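Local coordinates for protein Exo-beta-1,4-mannosidase (Rhizomucor miehei, PDB 4LYP) that probably cleaves terminal beta-linked mannose residues from beta-1,4-mannosides as a secreted family 5 glycoside hydrolase with transglycosylation activity, at residues 37-42 with 260-265; 144-149 with 229-234. One frame throughout, in Å; residues are numbered along the deposited sequence.

Interaction 1 (37-42 with 260-265); sequences AFVKIA and KHLVSA
Phe38 and His261 meet where residues 38-41 pass the start of residues 260-262 with chain directions 48° apart, and no direct hydrogen bond joins the two backbones. Two waters fill that role: both lie 2.8 Å from Val39 O, one of them accepting from Leu262 N and the other lying also 2.7 Å from Lys260 O. The Phe38 ring is gripped on two sides. Lys260 lays its CB over one face in a CH-pi contact, 4.1 Å from the ring centroid, while His261 comes to the ring edge, its NE2 3.5 Å from Phe38 CE1. The planes of the two rings are inclined at 53°, and NE2 itself is hydrogen-bonded to Asp227 O. Further along, Leu262 reaches up between Val39 and Ile41, its CG anti to the carbonyl carbon (chi1 -58°). Its CD1 packs on Val39 CG1 at 3.8 Å and its CD2 on Ile41 CG1 at 3.7 Å, with CG close to Val39 O. Lys40 points away and folds back along its own segment, NZ donating to Phe38 O at 2.8 Å. The arrangement puts the N-terminal segment across the beginning of barrel strand 262-264: Leu262 also touches Phe48 of hairpin strand 48-50, Val39 touches Met231 of strand 230-234, and helix 244-257 packs on Val263.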
# COMPACT_ATOMS: atom_id res chain seq x y z
N ALA A 37 13.07 -11.37 15.72
CA ALA A 37 13.05 -10.65 14.46
C ALA A 37 11.67 -10.29 13.98
O ALA A 37 11.53 -9.54 12.99
CB ALA A 37 13.80 -11.45 13.39
N PHE A 38 10.60 -10.77 14.65
CA PHE A 38 9.25 -10.38 14.21
C PHE A 38 8.96 -9.00 14.71
O PHE A 38 9.21 -8.66 15.89
CB PHE A 38 8.21 -11.37 14.73
CG PHE A 38 8.24 -12.69 14.01
CD1 PHE A 38 7.36 -12.98 12.96
CD2 PHE A 38 9.19 -13.66 14.33
CE1 PHE A 38 7.45 -14.13 12.24
CE2 PHE A 38 9.26 -14.84 13.59
CZ PHE A 38 8.33 -15.09 12.58
N VAL A 39 8.31 -8.19 13.86
CA VAL A 39 7.85 -6.86 14.32
C VAL A 39 6.67 -7.10 15.24
O VAL A 39 5.79 -7.92 14.97
CB VAL A 39 7.47 -5.99 13.10
CG1 VAL A 39 6.98 -4.63 13.61
CG2 VAL A 39 8.62 -5.83 12.16
N LYS A 40 6.63 -6.32 16.35
CA LYS A 40 5.60 -6.51 17.38
C LYS A 40 5.06 -5.15 17.74
O LYS A 40 5.64 -4.10 17.39
CB LYS A 40 6.21 -7.15 18.66
CG LYS A 40 6.96 -8.41 18.35
CD LYS A 40 7.66 -9.00 19.57
CE LYS A 40 8.61 -10.16 19.15
NZ LYS A 40 9.87 -9.64 18.41
N ILE A 41 3.97 -5.13 18.49
CA ILE A 41 3.50 -3.88 19.11
C ILE A 41 4.22 -3.79 20.47
O ILE A 41 4.26 -4.76 21.24
CB ILE A 41 1.97 -3.87 19.32
CG1 ILE A 41 1.22 -4.26 18.05
CG2 ILE A 41 1.53 -2.49 19.91
CD1 ILE A 41 1.51 -3.29 16.91
N ALA A 42 4.77 -2.63 20.76
CA ALA A 42 5.27 -2.38 22.10
C ALA A 42 4.20 -2.75 23.14
O ALA A 42 3.02 -2.47 22.96
CB ALA A 42 5.63 -0.95 22.25
N LYS A 260 2.17 -15.45 14.56
CA LYS A 260 3.34 -14.67 14.91
C LYS A 260 3.33 -13.24 14.34
O LYS A 260 4.19 -12.46 14.72
CB LYS A 260 4.60 -15.36 14.39
CG LYS A 260 4.82 -16.74 15.06
CD LYS A 260 6.00 -17.48 14.47
CE LYS A 260 6.26 -18.80 15.24
NZ LYS A 260 6.33 -18.54 16.69
N HIS A 261 2.39 -12.94 13.43
CA HIS A 261 2.42 -11.66 12.68
C HIS A 261 1.37 -10.68 13.13
O HIS A 261 0.25 -11.04 13.51
CB HIS A 261 2.21 -12.00 11.20
CG HIS A 261 3.44 -12.51 10.52
ND1 HIS A 261 3.38 -13.54 9.60
CD2 HIS A 261 4.73 -12.05 10.55
CE1 HIS A 261 4.60 -13.72 9.11
NE2 HIS A 261 5.45 -12.80 9.66
N LEU A 262 1.71 -9.43 12.96
CA LEU A 262 0.75 -8.32 13.08
C LEU A 262 -0.30 -8.35 11.96
O LEU A 262 -0.03 -8.87 10.86
CB LEU A 262 1.50 -7.00 13.05
CG LEU A 262 2.55 -6.82 14.13
CD1 LEU A 262 3.27 -5.46 13.95
CD2 LEU A 262 1.94 -6.95 15.54
N VAL A 263 -1.45 -7.75 12.26
CA VAL A 263 -2.55 -7.63 11.32
C VAL A 263 -2.97 -6.19 11.23
O VAL A 263 -3.14 -5.48 12.26
CB VAL A 263 -3.73 -8.55 11.73
CG1 VAL A 263 -4.89 -8.43 10.73
CG2 VAL A 263 -3.26 -9.98 11.83
N SER A 264 -3.21 -5.75 10.01
CA SER A 264 -3.67 -4.41 9.69
C SER A 264 -4.94 -4.40 8.84
O SER A 264 -5.20 -5.36 8.13
CB SER A 264 -2.49 -3.75 8.83
OG SER A 264 -2.87 -2.51 8.32
N ALA A 265 -5.73 -3.31 8.93
CA ALA A 265 -6.98 -3.18 8.23
C ALA A 265 -6.87 -2.55 6.86
O ALA A 265 -7.81 -2.68 6.07
CB ALA A 265 -7.94 -2.37 9.07
O HOH W 1 4.89 -9.38 12.70
O HOH W 2 4.11 -9.97 15.86

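Interaction 2 (144-149 with 229-234); sequences TAVMTL and VIMSWQ
Gln234, Met147 and Val146 have the largest areas buried where strands 144-148 and 230-234 run side by side in parallel, 16° apart. Gln234 is extended, its CG anti to the backbone N (chi1 178°), and lies alongside Thr148, pointing the same way. Thr148 OG1 donates to Gln234 OE1 over 2.9 Å, from above the amide plane rather than on a lone pair. Arg97 NE is a second donor to OE1, and NE2 bonds to Glu336, so the amide is held at both ends and its rotation is fixed. Val146 sits on the same face of the sheet, CG1 and CG2 each 3.5 Å from Ser232 OG, which is hydrogen-bonded to Tyr287 OH; CG1 is also near Gln234 NE2. Met147 faces the other way. Its CG, anti to the carbonyl carbon (chi1 -66°), lies 3.8 Å from Ile230 CG2, and bends at chi2 and chi3 bring CE to 3.9 Å from Trp233 CZ3. CB meets Trp233 CE3 at 3.6 Å, and Leu149 CD2 reaches the same indole atom. Backbone bonds run from Ala145 N to Val229 O, Met147 N to Ser232 O, Gln234 N to Met147 O and Leu149 N to Gln234 O. Ala145 O accepts from Met231 N at 2.8 Å and from Ser232 N at 3.3 Å, marking a beta bulge that shifts the register by one residue. Helices 125-140 and 197-213 pack on the face carrying Met147. This is the layout of neighbouring parallel strands in a TIM barrel: apolar residues meet the surrounding helices, and a polar network occupies the interior.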
# COMPACT_ATOMS: atom_id res chain seq x y z
N THR A 144 11.21 -4.91 5.95
CA THR A 144 10.03 -5.74 6.27
C THR A 144 8.89 -5.36 5.32
O THR A 144 8.89 -4.27 4.71
CB THR A 144 9.57 -5.54 7.72
OG1 THR A 144 9.28 -4.13 7.95
CG2 THR A 144 10.60 -6.06 8.69
N ALA A 145 7.95 -6.29 5.18
CA ALA A 145 6.86 -6.17 4.23
C ALA A 145 5.52 -6.05 4.96
O ALA A 145 5.20 -6.82 5.87
CB ALA A 145 6.80 -7.39 3.33
N VAL A 146 4.69 -5.15 4.46
CA VAL A 146 3.26 -5.13 4.77
C VAL A 146 2.57 -5.83 3.58
O VAL A 146 2.69 -5.34 2.43
CB VAL A 146 2.71 -3.69 4.98
CG1 VAL A 146 1.22 -3.70 5.12
CG2 VAL A 146 3.40 -3.07 6.20
N MET A 147 1.96 -6.98 3.85
CA MET A 147 1.45 -7.87 2.78
C MET A 147 -0.05 -7.60 2.57
O MET A 147 -0.87 -8.11 3.34
CB MET A 147 1.65 -9.29 3.17
CG MET A 147 3.14 -9.73 3.26
SD MET A 147 3.90 -9.94 1.65
CE MET A 147 3.31 -11.61 1.30
N THR A 148 -0.39 -6.79 1.59
CA THR A 148 -1.80 -6.43 1.32
C THR A 148 -2.47 -7.62 0.62
O THR A 148 -2.02 -8.04 -0.46
CB THR A 148 -1.91 -5.17 0.53
OG1 THR A 148 -1.14 -4.13 1.21
CG2 THR A 148 -3.33 -4.69 0.38
N LEU A 149 -3.50 -8.20 1.25
CA LEU A 149 -4.08 -9.47 0.76
C LEU A 149 -5.22 -9.29 -0.21
O LEU A 149 -5.71 -10.31 -0.78
CB LEU A 149 -4.50 -10.30 1.96
CG LEU A 149 -3.36 -10.86 2.79
CD1 LEU A 149 -3.87 -11.21 4.19
CD2 LEU A 149 -2.82 -12.09 2.08
N VAL A 229 10.56 -11.47 7.82
CA VAL A 229 10.60 -10.36 6.85
C VAL A 229 9.21 -9.75 6.68
O VAL A 229 9.09 -8.58 6.33
CB VAL A 229 11.20 -10.87 5.53
CG1 VAL A 229 11.07 -9.83 4.43
CG2 VAL A 229 12.69 -11.24 5.75
N ILE A 230 8.14 -10.54 6.88
CA ILE A 230 6.79 -10.01 6.83
C ILE A 230 6.52 -9.32 8.17
O ILE A 230 6.52 -9.99 9.22
CB ILE A 230 5.81 -11.15 6.49
CG1 ILE A 230 6.04 -11.57 5.04
CG2 ILE A 230 4.36 -10.69 6.74
CD1 ILE A 230 5.34 -12.86 4.67
N MET A 231 6.24 -8.02 8.12
CA MET A 231 5.81 -7.25 9.28
C MET A 231 4.36 -7.52 9.60
O MET A 231 3.97 -7.65 10.78
CB MET A 231 6.04 -5.74 9.00
CG MET A 231 5.30 -4.88 10.02
SD MET A 231 5.75 -3.15 9.81
CE MET A 231 4.38 -2.32 10.64
N SER A 232 3.51 -7.45 8.59
CA SER A 232 2.08 -7.57 8.85
C SER A 232 1.34 -8.17 7.66
O SER A 232 1.80 -8.04 6.50
CB SER A 232 1.46 -6.21 9.24
OG SER A 232 1.55 -5.37 8.13
N TRP A 233 0.21 -8.78 7.96
CA TRP A 233 -0.81 -9.15 6.95
C TRP A 233 -1.86 -8.08 6.99
O TRP A 233 -2.37 -7.73 8.05
CB TRP A 233 -1.47 -10.46 7.32
CG TRP A 233 -0.48 -11.59 7.31
CD1 TRP A 233 0.12 -12.23 8.40
CD2 TRP A 233 0.12 -12.20 6.15
NE1 TRP A 233 1.04 -13.15 7.97
CE2 TRP A 233 1.07 -13.17 6.61
CE3 TRP A 233 -0.08 -12.04 4.77
CZ2 TRP A 233 1.81 -13.93 5.74
CZ3 TRP A 233 0.68 -12.79 3.90
CH2 TRP A 233 1.61 -13.74 4.38
N GLN A 234 -2.19 -7.53 5.83
CA GLN A 234 -3.18 -6.43 5.75
C GLN A 234 -4.41 -6.93 5.02
O GLN A 234 -4.29 -7.47 3.90
CB GLN A 234 -2.55 -5.22 5.08
CG GLN A 234 -3.53 -4.07 4.92
CD GLN A 234 -2.74 -2.86 4.55
OE1 GLN A 234 -2.46 -2.63 3.34
NE2 GLN A 234 -2.31 -2.06 5.55

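From the N terminus, the chain first lays down residues 37-42, ahead of the hairpin of strands 48-50 and 53-61, and interaction 1 closes only when residues 260-265 arrive, 218 residues on. Interaction 2 is nested inside that loop: residues 144-149 enter the barrel and, after an excursion of 79 residues that includes helices 158-167, 181-193 and 197-213, residues 229-234 pair with them. Helix 244-257 then leads to strand 262-264, the next neighbour of strand 230-234. Ser264 OG with Gln234 NE2 and Ser264 N with Trp233 O, each 2.9 Å, join these two strands, and the N-terminal segment lies against the start of that wall through Leu262 and Met231.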